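Local coordinates for DNA polymerase sliding clamp (Archaeoglobus fulgidus, PDB 1RWZ), which forms a ring-shaped homotrimer around DNA and probably serves as a moving platform that tethers the polymerase and other proteins to it during replication, at residues Arg37-Asp40 and Ala45-Ile48; Val195-Glu200 and Tyr236-Arg241. One frame throughout, in Å; residues are numbered along the deposited sequence.

Contact 1: residues Arg37-Asp40 and Ala45-Ile48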
# COMPACT_ATOMS: atom_id res chain seq x y z
N ARG A 37 25.01 -19.34 8.50
CA ARG A 37 24.02 -20.14 9.20
C ARG A 37 23.80 -19.54 10.58
O ARG A 37 24.73 -18.97 11.17
CB ARG A 37 24.52 -21.59 9.33
CG ARG A 37 25.71 -21.73 10.26
CD ARG A 37 26.24 -23.14 10.31
NE ARG A 37 27.01 -23.49 9.12
CZ ARG A 37 27.80 -24.55 9.03
NH1 ARG A 37 27.93 -25.36 10.07
NH2 ARG A 37 28.46 -24.80 7.91
N ALA A 38 22.58 -19.66 11.10
CA ALA A 38 22.25 -19.12 12.41
C ALA A 38 20.98 -19.73 12.98
O ALA A 38 20.09 -20.15 12.24
CB ALA A 38 22.10 -17.60 12.32
N VAL A 39 20.89 -19.76 14.30
CA VAL A 39 19.72 -20.29 14.99
C VAL A 39 19.09 -19.13 15.76
O VAL A 39 19.81 -18.26 16.25
CB VAL A 39 20.12 -21.40 15.99
CG1 VAL A 39 18.88 -21.97 16.64
CG2 VAL A 39 20.89 -22.48 15.27
N ASP A 40 17.77 -19.10 15.86
CA ASP A 40 17.12 -18.00 16.56
C ASP A 40 17.30 -18.11 18.08
O ASP A 40 17.76 -19.14 18.58
CB ASP A 40 15.64 -17.90 16.19
CG ASP A 40 14.77 -18.95 16.86
OD1 ASP A 40 13.58 -18.66 17.08
OD2 ASP A 40 15.27 -20.06 17.16
N ALA A 45 14.20 -22.45 15.42
CA ALA A 45 14.46 -22.43 13.98
C ALA A 45 15.90 -22.08 13.64
O ALA A 45 16.57 -21.36 14.38
CB ALA A 45 13.51 -21.45 13.31
N MET A 46 16.36 -22.58 12.50
CA MET A 46 17.71 -22.33 12.02
C MET A 46 17.60 -21.91 10.55
O MET A 46 16.66 -22.29 9.87
CB MET A 46 18.56 -23.59 12.13
CG MET A 46 20.01 -23.45 11.66
SD MET A 46 20.93 -25.02 11.64
CE MET A 46 21.52 -25.11 13.32
N VAL A 47 18.56 -21.12 10.09
CA VAL A 47 18.59 -20.70 8.69
C VAL A 47 19.99 -20.98 8.15
O VAL A 47 20.99 -20.76 8.83
CB VAL A 47 18.24 -19.19 8.53
CG1 VAL A 47 19.26 -18.32 9.24
CG2 VAL A 47 18.16 -18.84 7.03
N ILE A 48 20.05 -21.50 6.93
CA ILE A 48 21.32 -21.82 6.30
C ILE A 48 21.26 -21.18 4.92
O ILE A 48 20.40 -21.54 4.12
CB ILE A 48 21.50 -23.33 6.13
CG1 ILE A 48 21.31 -24.04 7.48
CG2 ILE A 48 22.88 -23.61 5.55
CD1 ILE A 48 21.16 -25.55 7.36

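Contact 2: residues Val195-Glu200 and Tyr236-Arg241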
# COMPACT_ATOMS: atom_id res chain seq x y z
N VAL A 195 2.70 -22.39 12.98
CA VAL A 195 2.38 -21.58 11.81
C VAL A 195 3.13 -20.25 11.82
O VAL A 195 3.53 -19.75 10.77
CB VAL A 195 0.85 -21.29 11.73
CG1 VAL A 195 0.56 -20.28 10.62
CG2 VAL A 195 0.10 -22.58 11.45
N ASP A 196 3.33 -19.68 13.01
CA ASP A 196 4.03 -18.41 13.14
C ASP A 196 5.39 -18.42 12.44
O ASP A 196 5.71 -17.50 11.68
CB ASP A 196 4.23 -18.03 14.61
CG ASP A 196 2.93 -17.72 15.33
OD1 ASP A 196 2.12 -16.94 14.79
OD2 ASP A 196 2.73 -18.25 16.45
N TYR A 197 6.18 -19.45 12.70
CA TYR A 197 7.49 -19.55 12.08
C TYR A 197 7.40 -19.81 10.58
O TYR A 197 8.13 -19.20 9.80
CB TYR A 197 8.32 -20.66 12.72
CG TYR A 197 9.04 -20.23 13.98
CD1 TYR A 197 8.41 -20.27 15.22
CD2 TYR A 197 10.36 -19.78 13.92
CE1 TYR A 197 9.08 -19.88 16.38
CE2 TYR A 197 11.03 -19.38 15.08
CZ TYR A 197 10.39 -19.43 16.30
OH TYR A 197 11.06 -19.05 17.44
N LEU A 198 6.50 -20.70 10.18
CA LEU A 198 6.33 -21.03 8.77
C LEU A 198 5.94 -19.79 7.97
O LEU A 198 6.42 -19.58 6.85
CB LEU A 198 5.27 -22.12 8.59
CG LEU A 198 5.65 -23.50 9.16
CD1 LEU A 198 4.45 -24.43 9.12
CD2 LEU A 198 6.81 -24.07 8.35
N LYS A 199 5.07 -18.98 8.55
CA LYS A 199 4.62 -17.76 7.88
C LYS A 199 5.79 -16.80 7.71
O LYS A 199 5.95 -16.19 6.65
CB LYS A 199 3.50 -17.10 8.70
CG LYS A 199 2.81 -15.95 8.00
CD LYS A 199 1.65 -15.45 8.85
CE LYS A 199 0.91 -14.30 8.19
NZ LYS A 199 -0.16 -13.78 9.08
N GLU A 200 6.63 -16.69 8.73
CA GLU A 200 7.80 -15.81 8.68
C GLU A 200 8.78 -16.27 7.60
O GLU A 200 9.32 -15.46 6.85
CB GLU A 200 8.50 -15.77 10.04
CG GLU A 200 9.59 -14.72 10.19
CD GLU A 200 9.07 -13.30 10.02
OE1 GLU A 200 7.93 -13.01 10.44
OE2 GLU A 200 9.81 -12.45 9.47
N TYR A 236 15.49 -23.25 5.79
CA TYR A 236 15.02 -23.00 7.14
C TYR A 236 14.71 -24.37 7.72
O TYR A 236 14.16 -25.24 7.04
CB TYR A 236 13.74 -22.16 7.14
CG TYR A 236 13.94 -20.67 6.94
CD1 TYR A 236 13.41 -20.02 5.82
CD2 TYR A 236 14.61 -19.91 7.90
CE1 TYR A 236 13.55 -18.64 5.67
CE2 TYR A 236 14.75 -18.53 7.75
CZ TYR A 236 14.21 -17.90 6.64
OH TYR A 236 14.32 -16.53 6.52
N ILE A 237 15.08 -24.58 8.98
CA ILE A 237 14.81 -25.84 9.66
C ILE A 237 13.98 -25.44 10.87
O ILE A 237 14.35 -24.53 11.61
CB ILE A 237 16.11 -26.54 10.10
CG1 ILE A 237 16.97 -26.84 8.86
CG2 ILE A 237 15.77 -27.84 10.84
CD1 ILE A 237 18.32 -27.43 9.17
N LEU A 238 12.86 -26.12 11.07
CA LEU A 238 11.96 -25.81 12.16
C LEU A 238 11.70 -27.01 13.06
O LEU A 238 11.31 -28.08 12.58
CB LEU A 238 10.63 -25.30 11.60
CG LEU A 238 9.50 -24.96 12.57
CD1 LEU A 238 9.97 -23.89 13.54
CD2 LEU A 238 8.28 -24.48 11.79
N ALA A 239 11.91 -26.82 14.36
CA ALA A 239 11.68 -27.88 15.35
C ALA A 239 10.21 -28.27 15.36
O ALA A 239 9.33 -27.43 15.15
CB ALA A 239 12.12 -27.41 16.74
N PRO A 240 9.90 -29.55 15.62
CA PRO A 240 8.52 -30.02 15.65
C PRO A 240 7.81 -29.92 17.00
O PRO A 240 8.45 -29.78 18.05
CB PRO A 240 8.66 -31.47 15.21
CG PRO A 240 9.92 -31.88 15.95
CD PRO A 240 10.85 -30.68 15.76
N ARG A 241 6.49 -29.98 16.95
CA ARG A 241 5.66 -29.99 18.15
C ARG A 241 5.20 -31.45 18.20
O ARG A 241 5.57 -32.24 17.34
CB ARG A 241 4.45 -29.05 18.00
CG ARG A 241 4.84 -27.57 17.94
CD ARG A 241 3.63 -26.63 18.00
NE ARG A 241 4.04 -25.23 17.97
CZ ARG A 241 3.25 -24.19 18.24
NH1 ARG A 241 1.98 -24.39 18.57
NH2 ARG A 241 3.72 -22.96 18.19
O HOH W 1 2.33 -20.20 18.34
O HOH W 2 11.92 -14.77 6.28

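Contact 1: residues Arg37-Asp40 and Ala45-Ile48
Strand 37-39 and strand 45-48 run antiparallel, their axes 4.7 Å apart and their directions 172° from each other. A38 and V47 form the hydrogen-bonded pair, A38 N giving to V47 O at 3.0 Å and V47 N to A38 O at 2.8 Å; R37 with I48 and V39 with M46 are the non-hydrogen-bonded pairs on either side of it. Beyond the strand end, D40 N still bonds A45 O, and the D40 carboxylate takes over from the backbone: A45 N gives a nearly straight bond to D40 OD2, 3.1 Å long, arriving from above the carboxylate plane. With CG between its own N and carbonyl carbon (chi1 76°), D40 folds its acid back to the partner strand. OD2 also accepts from V44 N and OD1 pairs with Y197 OH, so three partners fix the rotation of this buried group. On the face with V39 and M46, the two side chains cross obliquely; M46 runs extended and bends at chi3 (-86°), which turns CE against V39 CG2 at 3.3 Å, tighter than ordinary van der Waals contact. R37 leaves the pair after lying beside I48, its CB 4.4 Å from I48 CG1, and its guanidinium group bonds H35 and the carbonyl of P120. On the other face A38 CB faces V47 CG1 more loosely, 4.3 Å away. This is a beta hairpin within a larger antiparallel sheet of the PCNA fold, with an aspartate at the strand end bonding back to its partner strand.

Contact 2: residues Val195-Glu200 and Tyr236-Arg241
Y197 and L198, in the first turn of helix 195-201, meet L238 at the end of strand 232-238; the backbones stay well apart, 7.7 Å between the CA atoms of Y197 and L238, and no direct hydrogen bond joins them. L238 does the bridging. Its CG stands anti to the backbone N (chi1 177°); CD1 faces Y197, while CD2 turns mainly to L198 and also lies near Y197 CB. CD1 touches Y197 CB at 3.7 Å and approaches the root of the ring at CG obliquely, the two side chains slanting past each other. CD2 meets L198 CD2 at 3.8 Å, with L198 CG equally near, and here the leucines cross at about a right angle. F193 also touches both leucines, while the hydroxyl of Y197 reaches D40, beyond this contact. Polar links lie to two sides of this apolar centre and pass through water. One water gives a hydrogen bond to D196 OD2 at 2.7 Å and accepts one from R241 NH2, lying in the guanidinium plane at its edge. A second water donates both to E200 O and to Y236 OH, the hydroxyl that also bonds the carbonyl of A17. Since D196 OD2 and R241 NH2 remain 5.1 Å apart, their opposite charges probably attract only mildly across the water. The chemistry is thus that of an apolar contact, one leucine at a strand end lodged against the first turn of a helix, with water-mediated bonds rather than direct ones between the two segments.

In the fold
Following the chain from the N terminus, contact 1 closes first, over the five residues between strands 33-39 and 45-52. Contact 2 opens much later and brings 236-241 back to helix 195-201 after 35 intervening residues, so the two loops stand in series, neither enclosing nor crossing the other. They meet in space nonetheless, their centres about 11 Å apart. Strand 232-238 lies next to strand 45-52 in one antiparallel sheet, with M46 O and I237 N probably hydrogen-bonded, and V47 packs on the Y236 ring. The hairpin of the N-terminal domain is thereby joined to a strand and helix of the C-terminal one.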